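Local coordinates for protein prephenate dehydrogenase (Aquifex aeolicus, PDB 2G5C) that probably catalyses the NAD-dependent oxidative decarboxylation of prephenate to 4-hydroxyphenylpyruvate, a step in tyrosine biosynthesis, at residues L68-P71 and V72-R76; V92-G96 and S97-K101. All blocks are in the same frame, centred on the assembly; numbering follows the deposited sequence.

Contact 1 of 2, residues L68-P71 and V72-R76; sequences LSSP and VRTFR. With NAD (nicotinamide-adenine-dinucleotide), chain E.
After strand 65-68 the backbone runs through Ser69 and Ser70 and turns at Pro71 into helix 72-85, where Thr74 N donates to Pro71 O at 2.7 Å. The same oxygen takes a second bond, in its carbonyl plane and on a lone pair, from Thr74 OG1 at 2.6 Å. That hydroxyl can reach back because chi1 of Thr74 (67°) sets it between its own N and carbonyl carbon. Ser70 OG in turn donates to Thr74 OG1 at 2.7 Å, so the two hydroxyls form a short relay ending on the proline carbonyl and brace the turn.

The Phe75 ring turns its edge to Thr74 OG1, which lies in its plane. Leu68 CB sits over one face of the ring, 4.0 Å from the centroid, in a CH-pi contact, while Val72 CA lies over the opposite face, toward its rim. Ser70 O meets the ring edge at CE1, 2.9 Å away, and also accepts a hydrogen bond from the nicotinamide-ribose hydroxyl NAD O3D at 2.5 Å. On the adenine side, Pro71 CD packs 3.4 Å from NAD C8A, and the methyl of Thr74 approaches the amino group of the base. The end of Arg73 leads away from the loop, to a salt bridge with Glu264 of the second subunit. This strand-turn-helix element, lining the dinucleotide at the C-terminal ends of the sheet's parallel strands, is characteristic of Rossmann-type NAD domains.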
# COMPACT_ATOMS: atom_id res chain seq x y z
N LEU A 68 9.27 -28.05 6.72
CA LEU A 68 9.37 -27.76 5.30
C LEU A 68 9.39 -26.24 5.14
O LEU A 68 8.41 -25.55 5.43
CB LEU A 68 8.18 -28.38 4.56
CG LEU A 68 8.09 -29.91 4.70
CD1 LEU A 68 6.85 -30.41 3.99
CD2 LEU A 68 9.33 -30.56 4.11
N SER A 69 10.53 -25.73 4.67
CA SER A 69 10.72 -24.30 4.50
C SER A 69 11.25 -23.96 3.12
O SER A 69 11.89 -22.93 2.93
CB SER A 69 11.68 -23.80 5.57
OG SER A 69 11.31 -24.31 6.84
N SER A 70 10.99 -24.84 2.16
CA SER A 70 11.41 -24.64 0.79
C SER A 70 10.18 -24.16 0.01
O SER A 70 9.12 -23.98 0.60
CB SER A 70 11.92 -25.97 0.20
OG SER A 70 10.96 -27.00 0.36
N PRO A 71 10.32 -23.92 -1.29
CA PRO A 71 9.14 -23.46 -2.04
C PRO A 71 8.01 -24.49 -1.99
O PRO A 71 8.25 -25.70 -2.08
CB PRO A 71 9.70 -23.25 -3.45
CG PRO A 71 11.09 -22.76 -3.16
CD PRO A 71 11.55 -23.72 -2.08
N VAL A 72 6.78 -24.02 -1.84
CA VAL A 72 5.64 -24.94 -1.77
C VAL A 72 5.62 -25.91 -2.95
O VAL A 72 5.17 -27.05 -2.81
CB VAL A 72 4.30 -24.17 -1.71
CG1 VAL A 72 3.13 -25.12 -1.95
CG2 VAL A 72 4.15 -23.51 -0.35
N ARG A 73 6.10 -25.47 -4.11
CA ARG A 73 6.14 -26.32 -5.29
C ARG A 73 6.99 -27.57 -5.05
O ARG A 73 6.81 -28.57 -5.74
CB ARG A 73 6.73 -25.56 -6.48
CG ARG A 73 5.77 -24.63 -7.21
CD ARG A 73 4.72 -25.41 -8.01
NE ARG A 73 3.93 -24.53 -8.87
CZ ARG A 73 4.41 -23.89 -9.94
NH1 ARG A 73 5.68 -24.04 -10.29
NH2 ARG A 73 3.62 -23.11 -10.66
N THR A 74 7.89 -27.51 -4.08
CA THR A 74 8.78 -28.64 -3.80
C THR A 74 8.28 -29.59 -2.72
O THR A 74 8.84 -30.68 -2.54
CB THR A 74 10.18 -28.15 -3.38
OG1 THR A 74 10.11 -27.48 -2.11
CG2 THR A 74 10.75 -27.21 -4.42
N PHE A 75 7.24 -29.18 -2.00
CA PHE A 75 6.70 -30.00 -0.92
C PHE A 75 6.28 -31.41 -1.33
O PHE A 75 6.69 -32.38 -0.70
CB PHE A 75 5.52 -29.28 -0.27
CG PHE A 75 5.91 -28.09 0.59
CD1 PHE A 75 7.14 -27.45 0.40
CD2 PHE A 75 5.04 -27.61 1.56
CE1 PHE A 75 7.49 -26.35 1.18
CE2 PHE A 75 5.38 -26.51 2.34
CZ PHE A 75 6.61 -25.87 2.15
N ARG A 76 5.47 -31.52 -2.38
CA ARG A 76 5.00 -32.83 -2.81
C ARG A 76 6.13 -33.79 -3.19
O ARG A 76 6.11 -34.96 -2.80
CB ARG A 76 4.01 -32.68 -3.97
CG ARG A 76 2.70 -32.01 -3.57
CD ARG A 76 1.73 -31.94 -4.74
NE ARG A 76 0.43 -31.37 -4.37
CZ ARG A 76 0.22 -30.08 -4.12
NH1 ARG A 76 1.21 -29.21 -4.17
NH2 ARG A 76 -1.00 -29.66 -3.80
PA NAD E . 14.23 -18.42 0.46
O1A NAD E . 14.93 -17.52 1.38
O2A NAD E . 14.44 -18.16 -1.02
O5B NAD E . 14.67 -19.90 0.85
C5B NAD E . 14.17 -20.99 0.13
C4B NAD E . 15.18 -22.12 0.19
O4B NAD E . 14.62 -23.15 -0.59
C3B NAD E . 16.53 -21.78 -0.49
O3B NAD E . 17.62 -21.88 0.41
C2B NAD E . 16.58 -22.75 -1.67
O2B NAD E . 17.87 -23.16 -2.08
C1B NAD E . 15.70 -23.85 -1.13
N9A NAD E . 15.14 -24.85 -2.06
C8A NAD E . 14.59 -24.67 -3.31
N7A NAD E . 14.21 -25.87 -3.78
C5A NAD E . 14.50 -26.81 -2.86
C6A NAD E . 14.34 -28.21 -2.80
N6A NAD E . 13.79 -28.88 -3.79
N1A NAD E . 14.77 -28.90 -1.66
C2A NAD E . 15.36 -28.22 -0.59
N3A NAD E . 15.52 -26.84 -0.65
C4A NAD E . 15.10 -26.17 -1.77
O3 NAD E . 12.62 -18.43 0.73
PN NAD E . 11.90 -18.09 2.13
O1N NAD E . 12.76 -18.55 3.23
O2N NAD E . 11.57 -16.63 2.11
O5D NAD E . 10.49 -18.87 2.15
C5D NAD E . 10.43 -20.29 2.17
C4D NAD E . 8.99 -20.83 2.31
O4D NAD E . 8.31 -20.11 3.33
C3D NAD E . 8.07 -20.80 1.09
O3D NAD E . 7.47 -22.09 0.94
C2D NAD E . 7.03 -19.73 1.37
O2D NAD E . 5.75 -20.04 0.82
C1D NAD E . 7.04 -19.65 2.89
N1N NAD E . 6.81 -18.30 3.50
C2N NAD E . 7.60 -17.23 3.06
C3N NAD E . 7.40 -15.96 3.61
C7N NAD E . 8.26 -14.82 3.13
O7N NAD E . 8.04 -13.59 3.68
N7N NAD E . 9.21 -14.95 2.22
C4N NAD E . 6.39 -15.77 4.59
C5N NAD E . 5.60 -16.86 5.02
C6N NAD E . 5.82 -18.13 4.46

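Contact 2 of 2, residues V92-G96 and S97-K101; sequences VTDQG and SVKGK. With NAD (nicotinamide-adenine-dinucleotide), chain E.
Three successive bends in the Lys99 chain, starting at chi2 (-86°), fold its amine back toward Asp94, whose chi1 of 73° places the carboxylate between its own N and carbonyl carbon. The two side chains come from opposite directions and close a buried salt bridge, with Lys99 NZ 2.7 Å from Asp94 OD2. The amine meets the syn side of that oxygen, 16° out of the carboxylate plane. It also donates to Val98 O at 2.9 Å from above the carbonyl plane, and to Gly117 O in strand 114-120; this set of acceptors fixes the position of the amine. Asp94 OD2 takes a further, weak bond from Gly96 N, and OD1 accepts from Gly117 N.

Beyond the salt bridge the chain presents Ser97 to the cofactor. Ser97 N donates to NAD O2D at 3.2 Å, and Ser97 OG shares a hydrogen bond with the same ribose hydroxyl at 3.1 Å. Gln95 O comes within 3.2 Å of NAD C6N, at the nicotinamide ring. The segment runs from strand 91-94, flanked in the sheet by strands 65-68 and 114-120, to helix 101-110, with Val98 packed between helices 72-85 and 227-236.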
# COMPACT_ATOMS: atom_id res chain seq x y z
N VAL A 92 6.17 -34.04 10.77
CA VAL A 92 6.49 -33.15 9.65
C VAL A 92 5.48 -32.02 9.55
O VAL A 92 4.28 -32.26 9.45
CB VAL A 92 6.50 -33.90 8.31
CG1 VAL A 92 6.82 -32.93 7.17
CG2 VAL A 92 7.52 -35.04 8.34
N THR A 93 5.97 -30.78 9.58
CA THR A 93 5.10 -29.61 9.48
C THR A 93 5.74 -28.63 8.50
O THR A 93 6.88 -28.82 8.09
CB THR A 93 4.89 -28.98 10.89
OG1 THR A 93 3.86 -27.99 10.84
CG2 THR A 93 6.18 -28.36 11.41
N ASP A 94 5.02 -27.58 8.10
CA ASP A 94 5.58 -26.64 7.13
C ASP A 94 5.39 -25.16 7.46
O ASP A 94 4.86 -24.79 8.52
CB ASP A 94 5.00 -26.93 5.74
CG ASP A 94 3.53 -26.49 5.60
OD1 ASP A 94 2.70 -26.88 6.46
OD2 ASP A 94 3.21 -25.77 4.63
N GLN A 95 5.84 -24.32 6.54
CA GLN A 95 5.75 -22.86 6.66
C GLN A 95 5.11 -22.29 5.40
O GLN A 95 4.96 -21.07 5.28
CB GLN A 95 7.14 -22.25 6.83
CG GLN A 95 7.78 -22.50 8.18
CD GLN A 95 9.00 -21.63 8.41
OE1 GLN A 95 10.12 -22.00 8.06
NE2 GLN A 95 8.78 -20.47 9.01
N GLY A 96 4.74 -23.16 4.47
CA GLY A 96 4.13 -22.72 3.22
C GLY A 96 3.08 -21.64 3.39
O GLY A 96 2.34 -21.63 4.38
N SER A 97 3.02 -20.72 2.43
CA SER A 97 2.07 -19.61 2.45
C SER A 97 0.67 -20.08 2.10
O SER A 97 -0.32 -19.41 2.42
CB SER A 97 2.49 -18.52 1.46
OG SER A 97 3.73 -17.94 1.81
N VAL A 98 0.58 -21.21 1.42
CA VAL A 98 -0.71 -21.77 1.04
C VAL A 98 -0.93 -23.12 1.72
O VAL A 98 0.02 -23.84 2.04
CB VAL A 98 -0.81 -21.97 -0.50
CG1 VAL A 98 -0.64 -20.64 -1.21
CG2 VAL A 98 0.23 -22.97 -0.97
N LYS A 99 -2.19 -23.44 1.97
CA LYS A 99 -2.56 -24.69 2.60
C LYS A 99 -3.53 -25.35 1.62
O LYS A 99 -3.12 -25.85 0.58
CB LYS A 99 -3.23 -24.42 3.95
CG LYS A 99 -2.31 -23.73 4.98
CD LYS A 99 -1.44 -24.70 5.78
CE LYS A 99 -0.31 -25.34 4.97
NZ LYS A 99 0.87 -24.43 4.74
N GLY A 100 -4.82 -25.32 1.94
CA GLY A 100 -5.80 -25.90 1.05
C GLY A 100 -5.49 -27.32 0.63
O GLY A 100 -5.16 -28.16 1.47
N LYS A 101 -5.59 -27.59 -0.67
CA LYS A 101 -5.33 -28.92 -1.21
C LYS A 101 -3.97 -29.49 -0.83
O LYS A 101 -3.81 -30.70 -0.69
CB LYS A 101 -5.47 -28.90 -2.73
CG LYS A 101 -5.38 -30.28 -3.36
CD LYS A 101 -5.70 -30.24 -4.84
CE LYS A 101 -5.81 -31.65 -5.41
NZ LYS A 101 -6.89 -32.43 -4.73
PA NAD E . 14.23 -18.42 0.46
O1A NAD E . 14.93 -17.52 1.38
O2A NAD E . 14.44 -18.16 -1.02
O5B NAD E . 14.67 -19.90 0.85
C5B NAD E . 14.17 -20.99 0.13
C4B NAD E . 15.18 -22.12 0.19
O4B NAD E . 14.62 -23.15 -0.59
C3B NAD E . 16.53 -21.78 -0.49
O3B NAD E . 17.62 -21.88 0.41
C2B NAD E . 16.58 -22.75 -1.67
O2B NAD E . 17.87 -23.16 -2.08
C1B NAD E . 15.70 -23.85 -1.13
N9A NAD E . 15.14 -24.85 -2.06
C8A NAD E . 14.59 -24.67 -3.31
N7A NAD E . 14.21 -25.87 -3.78
C5A NAD E . 14.50 -26.81 -2.86
C6A NAD E . 14.34 -28.21 -2.80
N6A NAD E . 13.79 -28.88 -3.79
N1A NAD E . 14.77 -28.90 -1.66
C2A NAD E . 15.36 -28.22 -0.59
N3A NAD E . 15.52 -26.84 -0.65
C4A NAD E . 15.10 -26.17 -1.77
O3 NAD E . 12.62 -18.43 0.73
PN NAD E . 11.90 -18.09 2.13
O1N NAD E . 12.76 -18.55 3.23
O2N NAD E . 11.57 -16.63 2.11
O5D NAD E . 10.49 -18.87 2.15
C5D NAD E . 10.43 -20.29 2.17
C4D NAD E . 8.99 -20.83 2.31
O4D NAD E . 8.31 -20.11 3.33
C3D NAD E . 8.07 -20.80 1.09
O3D NAD E . 7.47 -22.09 0.94
C2D NAD E . 7.03 -19.73 1.37
O2D NAD E . 5.75 -20.04 0.82
C1D NAD E . 7.04 -19.65 2.89
N1N NAD E . 6.81 -18.30 3.50
C2N NAD E . 7.60 -17.23 3.06
C3N NAD E . 7.40 -15.96 3.61
C7N NAD E . 8.26 -14.82 3.13
O7N NAD E . 8.04 -13.59 3.68
N7N NAD E . 9.21 -14.95 2.22
C4N NAD E . 6.39 -15.77 4.59
C5N NAD E . 5.60 -16.86 5.02
C6N NAD E . 5.82 -18.13 4.46

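How the contacts relate
Following the chain, strand 65-68 leads into contact 1, a tight local turn that opens helix 72-85; the helix then runs back to strand 91-94, and contact 2 forms at its end and leads on to helix 101-110. The two are in series, neither enclosing nor crossing the other, with centres about 8 Å apart. Their strands are sheet neighbours, joined where Leu68 N probably donates to Thr93 O at 2.9 Å. Next along, Ser69 OG and Gln95 OE1 form a probable hydrogen bond, Phe75 CE2 packs on Asp94 OD2, and Val72 CG2 rests on Gly96 CA. Together they join two adjacent strands, linked through helix 72-85, at the sheet end where the nicotinamide ribose lies.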